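Long-range contact in exported gluconolactonase (Xanthomonas campestris pv. campestris, PDB 3DR2), which probably hydrolyses D-glucono-1,5-lactone to D-gluconate, as a calcium-binding six-bladed beta-propeller enzyme of the SMP-30/gluconolactonase family: residues A35-G49 with F292-L304. Sequence-based numbering, arbitrary orientation.
Sequences ARLLTLYDQATWSEG and FITGGPCLWMLPL. With CA (calcium ion), chain D.
Leu38 and Met301 form an antiparallel hydrogen-bonded pair where strand 38-41, from the N-terminal part of the chain, joins the C-terminal strand 298-303, closing one blade of the six-bladed beta-propeller with strands from both ends of the chain. Leu38 N reaches Met301 O at 2.8 Å. A classic beta bulge follows: Leu40 and Tyr41 both face Leu299, whose O takes a short, fairly straight bond from Leu40 N (2.8 Å, 157°) and a weak one from Tyr41 N. Leu37, just before the strand, extends CG anti to its backbone N (chi1 -170°), which lays CD2 over a face of the Trp300 indole, a CH-pi contact 4.3 Å from the five-membered ring's centroid. Thr39 OG1 sits at that indole's edge, and a water joins it to Trp300 NE1. Leu40 CD1 abuts Met301 CB (3.5 Å, tight) and the edge of the Phe292 ring, which also meets that of Trp72. Beyond the bulge, the hairpin's type II' turn, Gly295 to Cys298, is tied to Ala44 N, which bonds to Pro297 O in its carbonyl plane, on a lone pair. Strand 47-53 then enters the next blade, where Glu48 OE2 binds calcium with Asn134, Asn191 and Asp242. At the preceding residue, Ser47 N and Ser47 OG both donate to Gly296 O, each at 2.8 Å.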
loop_
_atom_site.group_PDB
_atom_site.type_symbol
_atom_site.label_atom_id
_atom_site.label_comp_id
_atom_site.label_asym_id
_atom_site.label_seq_id
_atom_site.Cartn_x
_atom_site.Cartn_y
_atom_site.Cartn_z
ATOM N N ALA A 35 29.384 14.828 -2.566
ATOM C CA ALA A 35 28.412 13.795 -2.223
ATOM C C ALA A 35 27.293 13.697 -3.252
ATOM O O ALA A 35 26.764 14.712 -3.706
ATOM C CB ALA A 35 27.822 14.076 -0.842
ATOM N N ARG A 36 26.943 12.466 -3.616
ATOM C CA ARG A 36 25.872 12.202 -4.571
ATOM C C ARG A 36 24.840 11.315 -3.878
ATOM O O ARG A 36 25.195 10.460 -3.072
ATOM C CB ARG A 36 26.427 11.502 -5.814
ATOM C CG ARG A 36 27.277 12.401 -6.704
ATOM C CD ARG A 36 26.427 13.461 -7.394
ATOM N NE ARG A 36 27.222 14.368 -8.224
ATOM C CZ ARG A 36 28.039 15.303 -7.745
ATOM N NH1 ARG A 36 28.180 15.467 -6.434
ATOM N NH2 ARG A 36 28.716 16.080 -8.580
ATOM N N LEU A 37 23.564 11.524 -4.188
ATOM C CA LEU A 37 22.486 10.760 -3.562
ATOM C C LEU A 37 22.449 9.294 -3.982
ATOM O O LEU A 37 22.663 8.972 -5.147
ATOM C CB LEU A 37 21.132 11.404 -3.881
ATOM C CG LEU A 37 19.925 10.865 -3.107
ATOM C CD1 LEU A 37 20.015 11.297 -1.653
ATOM C CD2 LEU A 37 18.640 11.394 -3.730
ATOM N N LEU A 38 22.163 8.421 -3.019
ATOM C CA LEU A 38 22.071 6.984 -3.258
ATOM C C LEU A 38 20.673 6.474 -2.938
ATOM O O LEU A 38 19.936 7.087 -2.159
ATOM C CB LEU A 38 23.056 6.215 -2.372
ATOM C CG LEU A 38 24.564 6.412 -2.539
ATOM C CD1 LEU A 38 24.968 6.068 -3.957
ATOM C CD2 LEU A 38 24.937 7.829 -2.212
ATOM N N THR A 39 20.320 5.344 -3.541
ATOM C CA THR A 39 19.029 4.713 -3.297
ATOM C C THR A 39 19.282 3.482 -2.438
ATOM O O THR A 39 20.031 2.589 -2.837
ATOM C CB THR A 39 18.363 4.276 -4.616
ATOM O OG1 THR A 39 18.148 5.427 -5.440
ATOM C CG2 THR A 39 17.029 3.585 -4.341
ATOM N N LEU A 40 18.661 3.437 -1.260
ATOM C CA LEU A 40 18.833 2.310 -0.347
ATOM C C LEU A 40 17.692 1.307 -0.435
ATOM O O LEU A 40 17.858 0.140 -0.095
ATOM C CB LEU A 40 18.950 2.808 1.098
ATOM C CG LEU A 40 20.077 3.800 1.398
ATOM C CD1 LEU A 40 20.056 4.188 2.868
ATOM C CD2 LEU A 40 21.411 3.172 1.039
ATOM N N TYR A 41 16.532 1.771 -0.884
ATOM C CA TYR A 41 15.359 0.914 -1.010
ATOM C C TYR A 41 14.411 1.591 -1.983
ATOM O O TYR A 41 14.312 2.811 -1.998
ATOM C CB TYR A 41 14.672 0.761 0.353
ATOM C CG TYR A 41 13.618 -0.326 0.426
ATOM C CD1 TYR A 41 13.978 -1.670 0.497
ATOM C CD2 TYR A 41 12.258 -0.005 0.462
ATOM C CE1 TYR A 41 13.015 -2.674 0.609
ATOM C CE2 TYR A 41 11.286 -0.994 0.572
ATOM C CZ TYR A 41 11.674 -2.332 0.648
ATOM O OH TYR A 41 10.727 -3.324 0.791
ATOM N N ASP A 42 13.724 0.815 -2.808
ATOM C CA ASP A 42 12.791 1.417 -3.752
ATOM C C ASP A 42 11.557 0.558 -3.949
ATOM O O ASP A 42 10.887 0.659 -4.969
ATOM C CB ASP A 42 13.485 1.667 -5.102
ATOM C CG ASP A 42 13.875 0.383 -5.830
ATOM O OD1 ASP A 42 13.670 -0.728 -5.303
ATOM O OD2 ASP A 42 14.402 0.495 -6.954
ATOM N N GLN A 43 11.243 -0.266 -2.953
ATOM C CA GLN A 43 10.101 -1.164 -3.062
ATOM C C GLN A 43 8.920 -0.888 -2.131
ATOM O O GLN A 43 8.036 -1.725 -1.986
ATOM C CB GLN A 43 10.569 -2.613 -2.880
ATOM C CG GLN A 43 11.532 -3.086 -3.964
ATOM C CD GLN A 43 10.897 -3.083 -5.338
ATOM O OE1 GLN A 43 9.840 -3.686 -5.543
ATOM N NE2 GLN A 43 11.539 -2.413 -6.291
ATOM N N ALA A 44 8.895 0.280 -1.499
ATOM C CA ALA A 44 7.775 0.611 -0.616
ATOM C C ALA A 44 6.709 1.330 -1.435
ATOM O O ALA A 44 6.792 1.382 -2.659
ATOM C CB ALA A 44 8.253 1.520 0.509
ATOM N N THR A 45 5.690 1.868 -0.771
ATOM C CA THR A 45 4.682 2.635 -1.491
ATOM C C THR A 45 4.692 4.090 -1.015
ATOM O O THR A 45 4.705 5.010 -1.825
ATOM C CB THR A 45 3.264 2.070 -1.316
ATOM O OG1 THR A 45 3.186 0.765 -1.905
ATOM C CG2 THR A 45 2.261 2.983 -2.012
ATOM N N TRP A 46 4.697 4.301 0.299
ATOM C CA TRP A 46 4.706 5.661 0.832
ATOM C C TRP A 46 5.639 5.730 2.037
ATOM O O TRP A 46 5.205 5.595 3.180
ATOM C CB TRP A 46 3.280 6.075 1.225
ATOM C CG TRP A 46 3.118 7.530 1.596
ATOM C CD1 TRP A 46 3.647 8.164 2.684
ATOM C CD2 TRP A 46 2.336 8.512 0.902
ATOM N NE1 TRP A 46 3.242 9.475 2.713
ATOM C CE2 TRP A 46 2.437 9.717 1.632
ATOM C CE3 TRP A 46 1.557 8.490 -0.264
ATOM C CZ2 TRP A 46 1.786 10.895 1.235
ATOM C CZ3 TRP A 46 0.908 9.662 -0.661
ATOM C CH2 TRP A 46 1.028 10.846 0.090
ATOM N N SER A 47 6.922 5.934 1.759
ATOM C CA SER A 47 7.948 6.005 2.795
ATOM C C SER A 47 7.829 7.272 3.622
ATOM O O SER A 47 7.639 8.365 3.080
ATOM C CB SER A 47 9.337 5.938 2.156
ATOM O OG SER A 47 9.524 4.694 1.501
ATOM N N GLU A 48 7.979 7.116 4.933
ATOM C CA GLU A 48 7.858 8.235 5.864
ATOM C C GLU A 48 8.577 7.968 7.185
ATOM O O GLU A 48 9.068 6.868 7.429
ATOM C CB GLU A 48 6.373 8.483 6.156
ATOM C CG GLU A 48 5.813 9.775 5.578
ATOM C CD GLU A 48 6.059 10.956 6.478
ATOM O OE1 GLU A 48 7.117 10.996 7.142
ATOM O OE2 GLU A 48 5.198 11.861 6.521
ATOM N N GLY A 49 8.632 9.005 8.018
ATOM C CA GLY A 49 9.216 8.924 9.347
ATOM C C GLY A 49 10.541 8.231 9.623
ATOM O O GLY A 49 10.606 7.336 10.471
ATOM N N PHE A 292 19.516 10.769 5.577
ATOM C CA PHE A 292 18.550 9.818 5.040
ATOM C C PHE A 292 17.294 10.590 4.625
ATOM O O PHE A 292 16.817 11.462 5.360
ATOM C CB PHE A 292 18.200 8.771 6.099
ATOM C CG PHE A 292 19.363 7.907 6.505
ATOM C CD1 PHE A 292 19.620 6.713 5.842
ATOM C CD2 PHE A 292 20.209 8.296 7.539
ATOM C CE1 PHE A 292 20.707 5.913 6.203
ATOM C CE2 PHE A 292 21.299 7.504 7.908
ATOM C CZ PHE A 292 21.544 6.310 7.236
ATOM N N ILE A 293 16.765 10.263 3.449
ATOM C CA ILE A 293 15.580 10.938 2.921
ATOM C C ILE A 293 14.536 9.927 2.453
ATOM O O ILE A 293 14.863 8.975 1.750
ATOM C CB ILE A 293 15.954 11.820 1.714
ATOM C CG1 ILE A 293 17.146 12.713 2.060
ATOM C CG2 ILE A 293 14.754 12.667 1.294
ATOM C CD1 ILE A 293 17.688 13.473 0.868
ATOM N N THR A 294 13.280 10.130 2.851
ATOM C CA THR A 294 12.200 9.233 2.439
ATOM C C THR A 294 11.338 9.920 1.388
ATOM O O THR A 294 11.220 11.146 1.377
ATOM C CB THR A 294 11.290 8.843 3.621
ATOM O OG1 THR A 294 10.901 10.023 4.338
ATOM C CG2 THR A 294 12.010 7.883 4.558
ATOM N N GLY A 295 10.735 9.127 0.507
ATOM C CA GLY A 295 9.881 9.688 -0.526
ATOM C C GLY A 295 9.282 8.586 -1.373
ATOM O O GLY A 295 10.004 7.841 -2.033
ATOM N N GLY A 296 7.958 8.468 -1.350
ATOM C CA GLY A 296 7.312 7.429 -2.132
ATOM C C GLY A 296 7.870 6.040 -1.877
ATOM O O GLY A 296 8.063 5.632 -0.734
ATOM N N PRO A 297 8.162 5.285 -2.937
ATOM C CA PRO A 297 8.697 3.931 -2.768
ATOM C C PRO A 297 10.121 3.884 -2.216
ATOM O O PRO A 297 10.620 2.807 -1.884
ATOM C CB PRO A 297 8.647 3.361 -4.189
ATOM C CG PRO A 297 7.593 4.179 -4.874
ATOM C CD PRO A 297 7.873 5.563 -4.354
ATOM N N CYS A 298 10.752 5.044 -2.077
ATOM C CA CYS A 298 12.155 5.084 -1.682
ATOM C C CYS A 298 12.670 5.594 -0.351
ATOM O O CYS A 298 12.042 6.391 0.343
ATOM C CB CYS A 298 12.939 5.862 -2.740
ATOM S SG CYS A 298 12.576 5.434 -4.443
ATOM N N LEU A 299 13.882 5.133 -0.055
ATOM C CA LEU A 299 14.656 5.560 1.101
ATOM C C LEU A 299 15.982 5.913 0.415
ATOM O O LEU A 299 16.650 5.037 -0.141
ATOM C CB LEU A 299 14.878 4.420 2.096
ATOM C CG LEU A 299 15.242 4.769 3.548
ATOM C CD1 LEU A 299 16.403 3.899 3.983
ATOM C CD2 LEU A 299 15.586 6.240 3.721
ATOM N N TRP A 300 16.331 7.193 0.407
ATOM C CA TRP A 300 17.578 7.630 -0.218
ATOM C C TRP A 300 18.573 8.020 0.868
ATOM O O TRP A 300 18.200 8.220 2.023
ATOM C CB TRP A 300 17.331 8.839 -1.118
ATOM C CG TRP A 300 16.337 8.616 -2.221
ATOM C CD1 TRP A 300 16.472 7.791 -3.304
ATOM C CD2 TRP A 300 15.071 9.272 -2.373
ATOM N NE1 TRP A 300 15.372 7.899 -4.125
ATOM C CE2 TRP A 300 14.496 8.800 -3.576
ATOM C CE3 TRP A 300 14.368 10.216 -1.611
ATOM C CZ2 TRP A 300 13.250 9.241 -4.036
ATOM C CZ3 TRP A 300 13.128 10.656 -2.069
ATOM C CH2 TRP A 300 12.585 10.166 -3.272
ATOM N N MET A 301 19.845 8.136 0.501
ATOM C CA MET A 301 20.853 8.531 1.475
ATOM C C MET A 301 21.961 9.346 0.825
ATOM O O MET A 301 22.383 9.056 -0.292
ATOM C CB MET A 301 21.457 7.303 2.171
ATOM C CG MET A 301 22.417 7.644 3.320
ATOM S SD MET A 301 24.191 7.729 2.847
ATOM C CE MET A 301 24.536 5.977 2.705
ATOM N N LEU A 302 22.411 10.376 1.534
ATOM C CA LEU A 302 23.477 11.246 1.053
ATOM C C LEU A 302 24.636 11.155 2.041
ATOM O O LEU A 302 24.566 11.685 3.152
ATOM C CB LEU A 302 22.985 12.694 0.965
ATOM C CG LEU A 302 23.929 13.674 0.261
ATOM C CD1 LEU A 302 24.061 13.282 -1.199
ATOM C CD2 LEU A 302 23.392 15.096 0.378
ATOM N N PRO A 303 25.727 10.486 1.642
ATOM C CA PRO A 303 26.895 10.334 2.511
ATOM C C PRO A 303 27.822 11.542 2.437
ATOM O O PRO A 303 28.389 11.840 1.390
ATOM C CB PRO A 303 27.538 9.066 1.975
ATOM C CG PRO A 303 27.336 9.219 0.501
ATOM C CD PRO A 303 25.911 9.748 0.377
ATOM N N LEU A 304 27.973 12.229 3.561
ATOM C CA LEU A 304 28.815 13.412 3.613
ATOM C C LEU A 304 30.269 13.054 3.858
ATOM O O LEU A 304 30.575 12.020 4.447
ATOM C CB LEU A 304 28.342 14.352 4.724
ATOM C CG LEU A 304 26.884 14.802 4.658
ATOM C CD1 LEU A 304 26.579 15.734 5.821
ATOM C CD2 LEU A 304 26.629 15.490 3.335
HETATM CA CA CA D . 4.683 13.970 7.844
HETATM O O HOH W 1 15.517 6.281 -6.547
HETATM O O HOH W 2 6.078 9.622 0.610
HETATM O O HOH W 3 6.413 15.138 9.020
HETATM O O HOH W 4 2.832 12.823 6.530
HETATM O O HOH W 5 5.350 12.161 9.286
HETATM O O HOH W 6 6.885 13.445 6.905
#